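Local coordinates for protein CRISPR system CMR subunit Cmr7 1 (Sulfolobus solfataricus, PDB 2X5Q) that belongs to the Cmr7 family, may form a homodimer and is part of the CMR ribonucleoprotein complex of CRISPR antiviral defence, at residues E9-L14 and Q43-I48; I64-G69 and F186-I191; H95-G100 and N117-L122. All blocks are in the same frame, centred on the assembly; numbering follows the deposited sequence.

Contact 1 of 3, residues E9-L14 and Q43-I48; sequences EEQVFL and QHVSQI
Gln-11, the first residue of strand 11-15 in the mixed sheet of the Cmr7 fold, uses its side-chain amide to hold the loop 43-46 that leads into strand 47-49. No beta ladder joins the two segments; the link is made by side chains of one reading the backbone of the other. From CB the Gln-11 chain bends at its second torsion (chi2 -83°), which turns the amide to the loop. CG rests on Val-45 CG2 at 3.8 Å, and CD lies slightly nearer the same methyl. OE1 accepts from Val-45 N at 3.0 Å, the donor standing above the carbonyl plane of the amide. On the other branch, NE2 gives one hydrogen to Gln-43 O at 2.8 Å and the other to Glu-9 O at 3.0 Å. Both acceptors lie in or near the amide plane, so three bonds fix the rotation of this buried group. Beside this, the aliphatic parts of Glu-9 and Gln-43 pack CG to CG, with carboxylate and amide planes 70° apart. His-44 turns its CB away, and its ND1 pairs with Ser-87 N. Glu-9 OE1, which is also hydrogen-bonded to Ser-87 OG, receives Gln-43 N from above the carboxylate plane, with OE1 and N 2.8 Å apart.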
ATOM      1  N   GLU A   9     -10.958  10.608  18.494  1.00 37.17           N
ATOM      2  CA  GLU A   9     -10.260   9.606  19.292  1.00 36.79           C
ATOM      3  C   GLU A   9      -9.466   8.679  18.366  1.00 34.65           C
ATOM      4  O   GLU A   9      -9.851   8.476  17.211  1.00 32.56           O
ATOM      5  CB  GLU A   9     -11.261   8.795  20.109  1.00 36.74           C
ATOM      6  CG  GLU A   9     -11.913   9.615  21.208  1.00 38.81           C
ATOM      7  CD  GLU A   9     -13.006   8.888  21.980  1.00 39.24           C
ATOM      8  OE1 GLU A   9     -13.447   7.797  21.556  1.00 38.07           O
ATOM      9  OE2 GLU A   9     -13.416   9.430  23.037  1.00 43.21           O
ATOM     10  N   GLU A  10      -8.364   8.120  18.866  1.00 34.30           N
ATOM     11  CA  GLU A  10      -7.600   7.143  18.093  1.00 32.96           C
ATOM     12  C   GLU A  10      -8.496   5.966  17.700  1.00 30.64           C
ATOM     13  O   GLU A  10      -9.302   5.487  18.509  1.00 30.40           O
ATOM     14  CB  GLU A  10      -6.365   6.643  18.863  1.00 34.14           C
ATOM     15  CG  GLU A  10      -5.225   7.681  18.948  1.00 37.14           C
ATOM     16  CD  GLU A  10      -3.867   7.088  19.351  1.00 38.56           C
ATOM     17  OE1 GLU A  10      -2.909   7.875  19.504  1.00 42.12           O
ATOM     18  OE2 GLU A  10      -3.745   5.848  19.498  1.00 42.54           O
ATOM     19  N   GLN A  11      -8.357   5.512  16.459  1.00 28.21           N
ATOM     20  CA  GLN A  11      -9.190   4.428  15.931  1.00 26.91           C
ATOM     21  C   GLN A  11      -8.388   3.157  15.673  1.00 25.90           C
ATOM     22  O   GLN A  11      -7.168   3.184  15.630  1.00 25.00           O
ATOM     23  CB  GLN A  11      -9.874   4.873  14.638  1.00 25.64           C
ATOM     24  CG  GLN A  11     -10.598   6.235  14.784  1.00 26.29           C
ATOM     25  CD  GLN A  11     -11.985   6.107  15.395  1.00 25.56           C
ATOM     26  OE1 GLN A  11     -12.817   5.362  14.897  1.00 23.09           O
ATOM     27  NE2 GLN A  11     -12.248   6.864  16.462  1.00 28.83           N
ATOM     28  N   VAL A  12      -9.102   2.046  15.525  1.00 24.81           N
ATOM     29  CA  VAL A  12      -8.515   0.784  15.099  1.00 24.67           C
ATOM     30  C   VAL A  12      -9.310   0.298  13.887  1.00 23.34           C
ATOM     31  O   VAL A  12     -10.520   0.428  13.852  1.00 23.08           O
ATOM     32  CB  VAL A  12      -8.514  -0.285  16.233  1.00 25.54           C
ATOM     33  CG1 VAL A  12      -9.926  -0.604  16.703  1.00 25.32           C
ATOM     34  CG2 VAL A  12      -7.810  -1.564  15.782  1.00 25.73           C
ATOM     35  N   PHE A  13      -8.610  -0.206  12.881  1.00 23.29           N
ATOM     36  CA  PHE A  13      -9.245  -0.864  11.722  1.00 22.93           C
ATOM     37  C   PHE A  13      -9.655  -2.259  12.088  1.00 23.43           C
ATOM     38  O   PHE A  13      -8.807  -3.111  12.417  1.00 23.78           O
ATOM     39  CB  PHE A  13      -8.266  -0.899  10.541  1.00 23.20           C
ATOM     40  CG  PHE A  13      -8.811  -1.533   9.278  1.00 22.60           C
ATOM     41  CD1 PHE A  13      -9.771  -0.879   8.507  1.00 24.25           C
ATOM     42  CD2 PHE A  13      -8.330  -2.761   8.834  1.00 23.77           C
ATOM     43  CE1 PHE A  13     -10.241  -1.451   7.317  1.00 23.87           C
ATOM     44  CE2 PHE A  13      -8.803  -3.347   7.626  1.00 22.40           C
ATOM     45  CZ  PHE A  13      -9.739  -2.694   6.883  1.00 23.31           C
ATOM     46  N   LEU A  14     -10.958  -2.506  12.016  1.00 24.17           N
ATOM     47  CA  LEU A  14     -11.505  -3.829  12.275  1.00 24.91           C
ATOM     48  C   LEU A  14     -11.825  -4.431  10.915  1.00 24.49           C
ATOM     49  O   LEU A  14     -12.800  -4.024  10.282  1.00 24.20           O
ATOM     50  CB  LEU A  14     -12.753  -3.700  13.162  1.00 26.01           C
ATOM     51  CG  LEU A  14     -13.501  -4.911  13.718  1.00 28.22           C
ATOM     52  CD1 LEU A  14     -14.496  -4.446  14.782  1.00 32.18           C
ATOM     53  CD2 LEU A  14     -14.227  -5.692  12.666  1.00 31.64           C
ATOM     54  N   GLN A  43     -15.967   7.459  20.409  1.00 35.23           N
ATOM     55  CA  GLN A  43     -16.527   8.039  19.186  1.00 34.52           C
ATOM     56  C   GLN A  43     -15.914   7.302  18.007  1.00 31.59           C
ATOM     57  O   GLN A  43     -14.712   7.354  17.793  1.00 30.62           O
ATOM     58  CB  GLN A  43     -16.312   9.572  19.094  1.00 35.81           C
ATOM     59  CG  GLN A  43     -14.852  10.086  18.968  1.00 37.92           C
ATOM     60  CD  GLN A  43     -14.718  11.611  19.172  1.00 40.04           C
ATOM     61  OE1 GLN A  43     -14.135  12.078  20.166  1.00 44.15           O
ATOM     62  NE2 GLN A  43     -15.273  12.385  18.240  1.00 43.89           N
ATOM     63  N   HIS A  44     -16.756   6.585  17.269  1.00 30.11           N
ATOM     64  CA  HIS A  44     -16.309   5.741  16.160  1.00 28.24           C
ATOM     65  C   HIS A  44     -16.463   6.492  14.841  1.00 27.57           C
ATOM     66  O   HIS A  44     -17.477   7.152  14.612  1.00 27.32           O
ATOM     67  CB  HIS A  44     -17.146   4.463  16.114  1.00 27.66           C
ATOM     68  CG  HIS A  44     -17.284   3.779  17.442  1.00 28.07           C
ATOM     69  ND1 HIS A  44     -16.199   3.421  18.212  1.00 27.54           N
ATOM     70  CD2 HIS A  44     -18.383   3.374  18.128  1.00 27.83           C
ATOM     71  CE1 HIS A  44     -16.618   2.828  19.318  1.00 29.66           C
ATOM     72  NE2 HIS A  44     -17.941   2.779  19.289  1.00 29.34           N
ATOM     73  N   VAL A  45     -15.465   6.369  13.969  1.00 26.58           N
ATOM     74  CA  VAL A  45     -15.517   6.961  12.637  1.00 26.04           C
ATOM     75  C   VAL A  45     -16.585   6.285  11.796  1.00 26.19           C
ATOM     76  O   VAL A  45     -17.421   6.963  11.182  1.00 26.38           O
ATOM     77  CB  VAL A  45     -14.140   6.888  11.953  1.00 25.35           C
ATOM     78  CG1 VAL A  45     -14.253   7.040  10.440  1.00 23.36           C
ATOM     79  CG2 VAL A  45     -13.176   7.938  12.579  1.00 26.01           C
ATOM     80  N   SER A  46     -16.557   4.949  11.753  1.00 25.72           N
ATOM     81  CA  SER A  46     -17.630   4.182  11.125  1.00 25.58           C
ATOM     82  C   SER A  46     -18.886   4.278  11.979  1.00 27.12           C
ATOM     83  O   SER A  46     -18.824   4.206  13.210  1.00 27.30           O
ATOM     84  CB  SER A  46     -17.229   2.730  10.924  1.00 25.03           C
ATOM     85  OG  SER A  46     -16.081   2.629  10.101  1.00 23.05           O
ATOM     86  N   GLN A  47     -20.027   4.445  11.313  1.00 27.92           N
ATOM     87  CA  GLN A  47     -21.280   4.790  11.980  1.00 29.32           C
ATOM     88  C   GLN A  47     -22.448   3.989  11.415  1.00 29.50           C
ATOM     89  O   GLN A  47     -22.472   3.675  10.230  1.00 29.21           O
ATOM     90  CB  GLN A  47     -21.558   6.298  11.821  1.00 30.78           C
ATOM     91  CG  GLN A  47     -20.602   7.205  12.638  1.00 32.03           C
ATOM     92  CD  GLN A  47     -20.487   8.626  12.088  1.00 33.86           C
ATOM     93  OE1 GLN A  47     -21.505   9.276  11.805  1.00 40.63           O
ATOM     94  NE2 GLN A  47     -19.247   9.123  11.942  1.00 33.36           N
ATOM     95  N   ILE A  48     -23.400   3.636  12.269  1.00 30.12           N
ATOM     96  CA  ILE A  48     -24.683   3.128  11.800  1.00 30.96           C
ATOM     97  C   ILE A  48     -25.798   4.099  12.176  1.00 31.90           C
ATOM     98  O   ILE A  48     -25.711   4.817  13.181  1.00 32.19           O
ATOM     99  CB  ILE A  48     -24.992   1.661  12.270  1.00 31.49           C
ATOM    100  CG1 ILE A  48     -25.394   1.582  13.730  1.00 32.29           C
ATOM    101  CG2 ILE A  48     -23.794   0.739  12.030  1.00 29.80           C
ATOM    102  CD1 ILE A  48     -26.179   0.327  14.046  1.00 33.87           C
TER

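Contact 2 of 3, residues I64-G69 and F186-I191; sequences IDESTG and FNYYSI
Strand 62-65 meets strand 188-193 through a single backbone bridge, Ile-64 with Ser-190, their CA atoms 4.7 Å apart. Two hydrogen bonds make it: Ile-64 N gives to Tyr-189 O at 3.0 Å, and Ile-64 O takes Ile-191 N at 2.9 Å. Ser-190 CA adds a CA-H...O contact to that same carbonyl oxygen. Just beyond the bridge the chains part, and a water spans the gap, accepting from Glu-66 N and donating to Ile-191 O. Tyr-188 carries the polar side-chain link: its OH donates to Glu-66 OE1 over 2.6 Å, reaching the oxygen from above the carboxylate plane, while OE1 itself lies at the edge of the ring. Glu-66 arrives extended, its CG anti to the backbone N (chi1 -164°), and carboxylate and ring planes stand 61° apart. Both partners are held further by the loop after strand 11-15: Glu-66 OE2 bonds Ser-19 OG, and Tyr-188 OH is also hydrogen-bonded to Asn-18 N. Nearer the backbone, Ile-64 CG2 touches Tyr-188 CD1 at 3.7 Å. Asp-65 OD1 accepts from Ser-67 OG through the syn lone pair and from Thr-68 N at 3.3 Å. The arrangement is an isolated beta bridge joining two small two-stranded sheets, 62-65 with 70-73 and 139-144 with 188-193, with an Asx motif at Asp-65 in the turn between strands 62-65 and 70-73.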
ATOM      1  N   ILE A  64      -5.762 -10.235   3.611  1.00 25.71           N
ATOM      2  CA  ILE A  64      -5.765 -10.683   5.001  1.00 26.10           C
ATOM      3  C   ILE A  64      -5.428 -12.167   5.049  1.00 27.29           C
ATOM      4  O   ILE A  64      -5.842 -12.951   4.191  1.00 28.07           O
ATOM      5  CB  ILE A  64      -7.100 -10.332   5.729  1.00 25.47           C
ATOM      6  CG1 ILE A  64      -7.014 -10.636   7.235  1.00 25.82           C
ATOM      7  CG2 ILE A  64      -8.288 -11.058   5.122  1.00 26.05           C
ATOM      8  CD1 ILE A  64      -8.113  -9.905   8.070  1.00 25.09           C
ATOM      9  N   ASP A  65      -4.587 -12.536   6.008  1.00 28.38           N
ATOM     10  CA  ASP A  65      -4.355 -13.940   6.318  1.00 30.13           C
ATOM     11  C   ASP A  65      -5.531 -14.253   7.227  1.00 31.29           C
ATOM     12  O   ASP A  65      -5.520 -13.918   8.423  1.00 31.21           O
ATOM     13  CB  ASP A  65      -3.010 -14.124   7.033  1.00 31.05           C
ATOM     14  CG  ASP A  65      -2.795 -15.544   7.536  1.00 32.58           C
ATOM     15  OD1 ASP A  65      -3.784 -16.261   7.815  1.00 31.76           O
ATOM     16  OD2 ASP A  65      -1.617 -15.936   7.669  1.00 33.82           O
ATOM     17  N   GLU A  66      -6.564 -14.865   6.656  1.00 31.89           N
ATOM     18  CA  GLU A  66      -7.825 -14.992   7.379  1.00 32.33           C
ATOM     19  C   GLU A  66      -7.732 -15.752   8.701  1.00 33.41           C
ATOM     20  O   GLU A  66      -8.399 -15.387   9.658  1.00 33.35           O
ATOM     21  CB  GLU A  66      -8.929 -15.616   6.526  1.00 32.64           C
ATOM     22  CG  GLU A  66     -10.289 -15.348   7.185  1.00 33.57           C
ATOM     23  CD  GLU A  66     -11.477 -15.562   6.273  1.00 34.33           C
ATOM     24  OE1 GLU A  66     -11.339 -15.357   5.045  1.00 32.88           O
ATOM     25  OE2 GLU A  66     -12.552 -15.929   6.812  1.00 35.47           O
ATOM     26  N   SER A  67      -6.920 -16.797   8.746  1.00 34.66           N
ATOM     27  CA  SER A  67      -6.777 -17.575   9.965  1.00 36.51           C
ATOM     28  C   SER A  67      -6.100 -16.803  11.098  1.00 35.48           C
ATOM     29  O   SER A  67      -6.506 -16.948  12.243  1.00 36.00           O
ATOM     30  CB  SER A  67      -6.017 -18.859   9.691  1.00 38.35           C
ATOM     31  OG  SER A  67      -4.811 -18.554   9.028  1.00 41.40           O
ATOM     32  N   THR A  68      -5.084 -15.994  10.786  1.00 33.85           N
ATOM     33  CA  THR A  68      -4.363 -15.251  11.833  1.00 33.56           C
ATOM     34  C   THR A  68      -5.003 -13.910  12.164  1.00 31.77           C
ATOM     35  O   THR A  68      -4.893 -13.447  13.304  1.00 31.43           O
ATOM     36  CB  THR A  68      -2.880 -14.997  11.483  1.00 33.72           C
ATOM     37  OG1 THR A  68      -2.787 -14.171  10.318  1.00 30.07           O
ATOM     38  CG2 THR A  68      -2.115 -16.315  11.283  1.00 35.64           C
ATOM     39  N   GLY A  69      -5.649 -13.301  11.168  1.00 29.87           N
ATOM     40  CA  GLY A  69      -6.302 -12.003  11.312  1.00 28.76           C
ATOM     41  C   GLY A  69      -5.412 -10.826  10.941  1.00 28.10           C
ATOM     42  O   GLY A  69      -5.809  -9.672  11.085  1.00 27.30           O
ATOM     43  N   PHE A 186     -18.821  -6.053   2.258  1.00 30.58           N
ATOM     44  CA  PHE A 186     -17.582  -6.592   2.823  1.00 29.52           C
ATOM     45  C   PHE A 186     -17.029  -7.813   2.087  1.00 30.83           C
ATOM     46  O   PHE A 186     -16.815  -8.879   2.670  1.00 31.80           O
ATOM     47  CB  PHE A 186     -17.751  -6.844   4.318  1.00 28.34           C
ATOM     48  CG  PHE A 186     -17.845  -5.581   5.103  1.00 26.82           C
ATOM     49  CD1 PHE A 186     -16.739  -4.769   5.251  1.00 25.26           C
ATOM     50  CD2 PHE A 186     -19.053  -5.160   5.632  1.00 27.60           C
ATOM     51  CE1 PHE A 186     -16.823  -3.584   5.959  1.00 25.85           C
ATOM     52  CE2 PHE A 186     -19.131  -3.980   6.339  1.00 26.86           C
ATOM     53  CZ  PHE A 186     -18.021  -3.196   6.499  1.00 25.78           C
ATOM     54  N   ASN A 187     -16.793  -7.625   0.797  1.00 31.37           N
ATOM     55  CA  ASN A 187     -15.923  -8.501   0.039  1.00 31.55           C
ATOM     56  C   ASN A 187     -14.474  -8.127   0.357  1.00 29.98           C
ATOM     57  O   ASN A 187     -14.182  -6.983   0.734  1.00 29.52           O
ATOM     58  CB  ASN A 187     -16.159  -8.340  -1.452  1.00 33.02           C
ATOM     59  CG  ASN A 187     -17.602  -8.455  -1.830  1.00 35.66           C
ATOM     60  OD1 ASN A 187     -18.331  -9.290  -1.298  1.00 39.42           O
ATOM     61  ND2 ASN A 187     -18.034  -7.621  -2.774  1.00 36.08           N
ATOM     62  N   TYR A 188     -13.575  -9.089   0.216  1.00 29.37           N
ATOM     63  CA  TYR A 188     -12.173  -8.889   0.544  1.00 27.76           C
ATOM     64  C   TYR A 188     -11.299  -9.935  -0.142  1.00 28.15           C
ATOM     65  O   TYR A 188     -11.794 -10.909  -0.732  1.00 28.12           O
ATOM     66  CB  TYR A 188     -11.952  -8.917   2.065  1.00 26.99           C
ATOM     67  CG  TYR A 188     -12.334 -10.231   2.746  1.00 27.07           C
ATOM     68  CD1 TYR A 188     -11.375 -11.175   3.066  1.00 28.36           C
ATOM     69  CD2 TYR A 188     -13.653 -10.519   3.063  1.00 27.86           C
ATOM     70  CE1 TYR A 188     -11.718 -12.389   3.688  1.00 28.54           C
ATOM     71  CE2 TYR A 188     -14.008 -11.714   3.693  1.00 28.67           C
ATOM     72  CZ  TYR A 188     -13.033 -12.643   3.998  1.00 29.23           C
ATOM     73  OH  TYR A 188     -13.376 -13.828   4.597  1.00 29.83           O
ATOM     74  N   TYR A 189      -9.992  -9.695  -0.097  1.00 27.48           N
ATOM     75  CA  TYR A 189      -9.013 -10.617  -0.657  1.00 27.75           C
ATOM     76  C   TYR A 189      -8.263 -11.261   0.499  1.00 27.38           C
ATOM     77  O   TYR A 189      -7.773 -10.569   1.395  1.00 26.22           O
ATOM     78  CB  TYR A 189      -8.054  -9.887  -1.602  1.00 27.58           C
ATOM     79  CG  TYR A 189      -8.681  -9.600  -2.942  1.00 28.71           C
ATOM     80  CD1 TYR A 189      -8.391 -10.385  -4.045  1.00 28.94           C
ATOM     81  CD2 TYR A 189      -9.591  -8.548  -3.098  1.00 28.64           C
ATOM     82  CE1 TYR A 189      -8.982 -10.134  -5.279  1.00 30.78           C
ATOM     83  CE2 TYR A 189     -10.180  -8.292  -4.331  1.00 30.76           C
ATOM     84  CZ  TYR A 189      -9.870  -9.086  -5.404  1.00 31.03           C
ATOM     85  OH  TYR A 189     -10.452  -8.851  -6.604  1.00 34.31           O
ATOM     86  N   SER A 190      -8.247 -12.586   0.523  1.00 28.34           N
ATOM     87  CA  SER A 190      -7.480 -13.303   1.534  1.00 28.51           C
ATOM     88  C   SER A 190      -6.309 -13.979   0.864  1.00 28.94           C
ATOM     89  O   SER A 190      -6.392 -14.380  -0.298  1.00 30.03           O
ATOM     90  CB  SER A 190      -8.333 -14.317   2.293  1.00 29.94           C
ATOM     91  OG  SER A 190      -8.551 -15.476   1.554  1.00 30.81           O
ATOM     92  N   ILE A 191      -5.212 -14.078   1.599  1.00 28.38           N
ATOM     93  CA  ILE A 191      -3.983 -14.645   1.084  1.00 29.38           C
ATOM     94  C   ILE A 191      -3.691 -15.921   1.856  1.00 30.75           C
ATOM     95  O   ILE A 191      -3.888 -15.978   3.073  1.00 30.90           O
ATOM     96  CB  ILE A 191      -2.824 -13.622   1.154  1.00 28.54           C
ATOM     97  CG1 ILE A 191      -1.539 -14.196   0.554  1.00 29.25           C
ATOM     98  CG2 ILE A 191      -2.609 -13.110   2.581  1.00 28.55           C
ATOM     99  CD1 ILE A 191      -0.514 -13.118   0.224  1.00 28.06           C
TER
HETATM  100  O   HOH W   1      -6.187 -16.439   4.284  1.00 63.19           O

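Contact 3 of 3, residues H95-G100 and N117-L122; sequences HFKIIG and NITFSL
Ile-98 lies alongside Phe-120, both side chains pointing the same way, and its CD1 sits over one face of the ring in a CH-pi contact, 4.1 Å from the centroid and offset toward the rim. The pair belongs to an antiparallel beta ladder between strands 95-102 and 117-123 of the mixed sheet. Phe-96 with Leu-122 and Ile-98 with Phe-120 are hydrogen-bonded pairs, and Lys-97 with Ser-121 between them is a non-hydrogen-bonded pair. Each hydrogen-bonded pair closes a ring of two N-H...O bonds; the shortest, Ile-98 N to Phe-120 O, is 2.7 Å and runs nearly along the C=O axis. Ile-98 places CG1 beside its backbone N (chi1 -66°), and this branch and CB both reach the Phe-120 ring, CB meeting CE2 at 3.6 Å. CD1 also touches Leu-122 CD1 at 3.8 Å, continuing an apolar face formed by Phe-96, Ile-98, Phe-120 and Leu-122. On the other face, the aliphatic chain of Lys-97 lies against Ser-121 OG, with CB 3.6 Å away, and its CG approaches Thr-119 CG2. The lysine bends at its third torsion (chi3 -88°), and NZ forms a salt bridge with Glu-10. Residues 97-99 pair in parallel with a strand of the second subunit, so the sheet runs on across the dimer interface, where Phe-75 of that subunit packs on Ile-98 and Leu-122. At the Gly-100 corner a side chain steps into the ladder: Gly-100 N donates to Thr-119 OG1 at 2.9 Å, while Ile-118 pairs through its backbone with Ile-101.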
ATOM      1  N   HIS A  95       0.753  -3.983  15.408  1.00 35.62           N
ATOM      2  CA  HIS A  95      -0.028  -2.841  14.945  1.00 34.21           C
ATOM      3  C   HIS A  95       0.867  -1.853  14.218  1.00 33.90           C
ATOM      4  O   HIS A  95       2.006  -1.607  14.638  1.00 36.25           O
ATOM      5  CB  HIS A  95      -0.744  -2.128  16.099  1.00 35.36           C
ATOM      6  CG  HIS A  95       0.153  -1.735  17.220  1.00 37.72           C
ATOM      7  ND1 HIS A  95       0.541  -0.432  17.447  1.00 40.04           N
ATOM      8  CD2 HIS A  95       0.739  -2.477  18.186  1.00 41.50           C
ATOM      9  CE1 HIS A  95       1.333  -0.391  18.502  1.00 41.54           C
ATOM     10  NE2 HIS A  95       1.472  -1.619  18.968  1.00 42.75           N
ATOM     11  N   PHE A  96       0.344  -1.304  13.127  1.00 30.99           N
ATOM     12  CA  PHE A  96       0.981  -0.219  12.419  1.00 30.49           C
ATOM     13  C   PHE A  96       0.059   0.991  12.565  1.00 28.77           C
ATOM     14  O   PHE A  96      -1.135   0.906  12.311  1.00 26.57           O
ATOM     15  CB  PHE A  96       1.187  -0.587  10.946  1.00 30.12           C
ATOM     16  CG  PHE A  96       1.883   0.481  10.159  1.00 30.25           C
ATOM     17  CD1 PHE A  96       3.261   0.510  10.070  1.00 32.05           C
ATOM     18  CD2 PHE A  96       1.151   1.484   9.530  1.00 30.56           C
ATOM     19  CE1 PHE A  96       3.902   1.524   9.361  1.00 32.58           C
ATOM     20  CE2 PHE A  96       1.786   2.491   8.822  1.00 30.56           C
ATOM     21  CZ  PHE A  96       3.157   2.504   8.733  1.00 31.72           C
ATOM     22  N   LYS A  97       0.608   2.107  13.011  1.00 29.21           N
ATOM     23  CA  LYS A  97      -0.205   3.276  13.323  1.00 29.08           C
ATOM     24  C   LYS A  97      -0.017   4.365  12.275  1.00 28.12           C
ATOM     25  O   LYS A  97       1.114   4.734  11.959  1.00 27.73           O
ATOM     26  CB  LYS A  97       0.168   3.811  14.702  1.00 30.60           C
ATOM     27  CG  LYS A  97      -0.635   5.023  15.134  1.00 31.49           C
ATOM     28  CD  LYS A  97      -0.261   5.494  16.542  1.00 33.78           C
ATOM     29  CE  LYS A  97      -1.088   4.781  17.579  1.00 35.19           C
ATOM     30  NZ  LYS A  97      -0.808   5.225  18.982  1.00 36.74           N
ATOM     31  N   ILE A  98      -1.129   4.881  11.760  1.00 26.50           N
ATOM     32  CA  ILE A  98      -1.126   6.054  10.902  1.00 26.93           C
ATOM     33  C   ILE A  98      -1.542   7.250  11.749  1.00 27.68           C
ATOM     34  O   ILE A  98      -2.645   7.252  12.289  1.00 27.00           O
ATOM     35  CB  ILE A  98      -2.131   5.927   9.760  1.00 25.96           C
ATOM     36  CG1 ILE A  98      -1.730   4.810   8.796  1.00 25.61           C
ATOM     37  CG2 ILE A  98      -2.247   7.263   9.017  1.00 26.67           C
ATOM     38  CD1 ILE A  98      -2.023   3.408   9.288  1.00 25.80           C
ATOM     39  N   ILE A  99      -0.690   8.267  11.831  1.00 28.31           N
ATOM     40  CA  ILE A  99      -0.883   9.377  12.765  1.00 29.70           C
ATOM     41  C   ILE A  99      -1.327  10.651  12.049  1.00 30.01           C
ATOM     42  O   ILE A  99      -0.598  11.207  11.232  1.00 29.86           O
ATOM     43  CB  ILE A  99       0.409   9.677  13.577  1.00 31.13           C
ATOM     44  CG1 ILE A  99       0.869   8.426  14.342  1.00 30.92           C
ATOM     45  CG2 ILE A  99       0.184  10.828  14.535  1.00 33.36           C
ATOM     46  CD1 ILE A  99       2.355   8.484  14.848  1.00 32.58           C
ATOM     47  N   GLY A 100      -2.537  11.099  12.379  1.00 30.02           N
ATOM     48  CA  GLY A 100      -3.055  12.380  11.922  1.00 31.21           C
ATOM     49  C   GLY A 100      -3.204  12.526  10.417  1.00 30.90           C
ATOM     50  O   GLY A 100      -2.990  13.598   9.882  1.00 33.01           O
ATOM     51  N   ASN A 117      -8.686  15.201  10.903  1.00 38.44           N
ATOM     52  CA  ASN A 117      -7.584  14.266  10.875  1.00 36.82           C
ATOM     53  C   ASN A 117      -7.912  13.062  11.723  1.00 34.81           C
ATOM     54  O   ASN A 117      -8.533  13.209  12.782  1.00 34.87           O
ATOM     55  CB  ASN A 117      -6.330  14.955  11.402  1.00 38.29           C
ATOM     56  CG  ASN A 117      -5.955  16.156  10.581  1.00 40.03           C
ATOM     57  OD1 ASN A 117      -5.944  16.095   9.362  1.00 39.40           O
ATOM     58  ND2 ASN A 117      -5.661  17.269  11.247  1.00 43.85           N
ATOM     59  N   ILE A 118      -7.482  11.893  11.249  1.00 32.13           N
ATOM     60  CA  ILE A 118      -7.700  10.617  11.905  1.00 30.92           C
ATOM     61  C   ILE A 118      -6.361   9.952  12.210  1.00 30.44           C
ATOM     62  O   ILE A 118      -5.477   9.928  11.359  1.00 29.91           O
ATOM     63  CB  ILE A 118      -8.535   9.665  11.005  1.00 29.39           C
ATOM     64  CG1 ILE A 118      -9.917  10.289  10.724  1.00 29.33           C
ATOM     65  CG2 ILE A 118      -8.699   8.292  11.640  1.00 28.07           C
ATOM     66  CD1 ILE A 118     -10.892   9.363  10.074  1.00 29.07           C
ATOM     67  N   THR A 119      -6.218   9.457  13.440  1.00 30.17           N
ATOM     68  CA  THR A 119      -5.153   8.519  13.800  1.00 29.90           C
ATOM     69  C   THR A 119      -5.784   7.132  13.948  1.00 28.99           C
ATOM     70  O   THR A 119      -6.827   6.972  14.616  1.00 28.60           O
ATOM     71  CB  THR A 119      -4.464   8.929  15.090  1.00 31.08           C
ATOM     72  OG1 THR A 119      -3.774  10.167  14.879  1.00 30.87           O
ATOM     73  CG2 THR A 119      -3.465   7.868  15.543  1.00 31.45           C
ATOM     74  N   PHE A 120      -5.194   6.142  13.289  1.00 27.65           N
ATOM     75  CA  PHE A 120      -5.722   4.783  13.360  1.00 27.24           C
ATOM     76  C   PHE A 120      -4.632   3.734  13.217  1.00 27.30           C
ATOM     77  O   PHE A 120      -3.579   3.990  12.619  1.00 27.71           O
ATOM     78  CB  PHE A 120      -6.842   4.555  12.337  1.00 26.19           C
ATOM     79  CG  PHE A 120      -6.376   4.421  10.916  1.00 26.63           C
ATOM     80  CD1 PHE A 120      -6.379   3.187  10.281  1.00 26.46           C
ATOM     81  CD2 PHE A 120      -5.989   5.537  10.190  1.00 27.63           C
ATOM     82  CE1 PHE A 120      -5.971   3.071   8.974  1.00 24.92           C
ATOM     83  CE2 PHE A 120      -5.597   5.427   8.887  1.00 27.20           C
ATOM     84  CZ  PHE A 120      -5.571   4.186   8.272  1.00 25.40           C
ATOM     85  N   SER A 121      -4.894   2.558  13.777  1.00 27.08           N
ATOM     86  CA  SER A 121      -3.950   1.440  13.705  1.00 27.26           C
ATOM     87  C   SER A 121      -4.531   0.238  12.940  1.00 26.28           C
ATOM     88  O   SER A 121      -5.723  -0.037  13.031  1.00 24.91           O
ATOM     89  CB  SER A 121      -3.548   1.019  15.115  1.00 28.20           C
ATOM     90  OG  SER A 121      -2.821   2.052  15.753  1.00 29.34           O
ATOM     91  N   LEU A 122      -3.655  -0.467  12.216  1.00 26.98           N
ATOM     92  CA  LEU A 122      -3.979  -1.664  11.437  1.00 27.29           C
ATOM     93  C   LEU A 122      -3.253  -2.859  12.031  1.00 28.23           C
ATOM     94  O   LEU A 122      -2.101  -2.719  12.395  1.00 28.41           O
ATOM     95  CB  LEU A 122      -3.448  -1.517  10.009  1.00 27.60           C
ATOM     96  CG  LEU A 122      -3.803  -0.234   9.268  1.00 29.34           C
ATOM     97  CD1 LEU A 122      -2.904  -0.075   8.061  1.00 31.06           C
ATOM     98  CD2 LEU A 122      -5.290  -0.240   8.887  1.00 30.62           C
TER

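Overall arrangement
Contacts 1 and 3 work on one mixed sheet: strands 11-15 and 117-123 are neighbours in it, joined by Gln-11 N to Thr-119 O and Phe-13 N to Ser-121 O. Contact 2 stands about 20 Å, centre to centre, from either and touches neither; it lies across the chain's centre from contact 1. The centres of contacts 1 and 2 are about 10 Å from that of the chain; contact 3, at about 14 Å, lies where the second subunit continues the sheet. Chemistry differs accordingly: a buried Gln-11 amide gripping a loop beside exposed Gln-43 in contact 1, one bridge with a tyrosine-carboxylate bond in contact 2, and a regular ladder with an apolar face in contact 3.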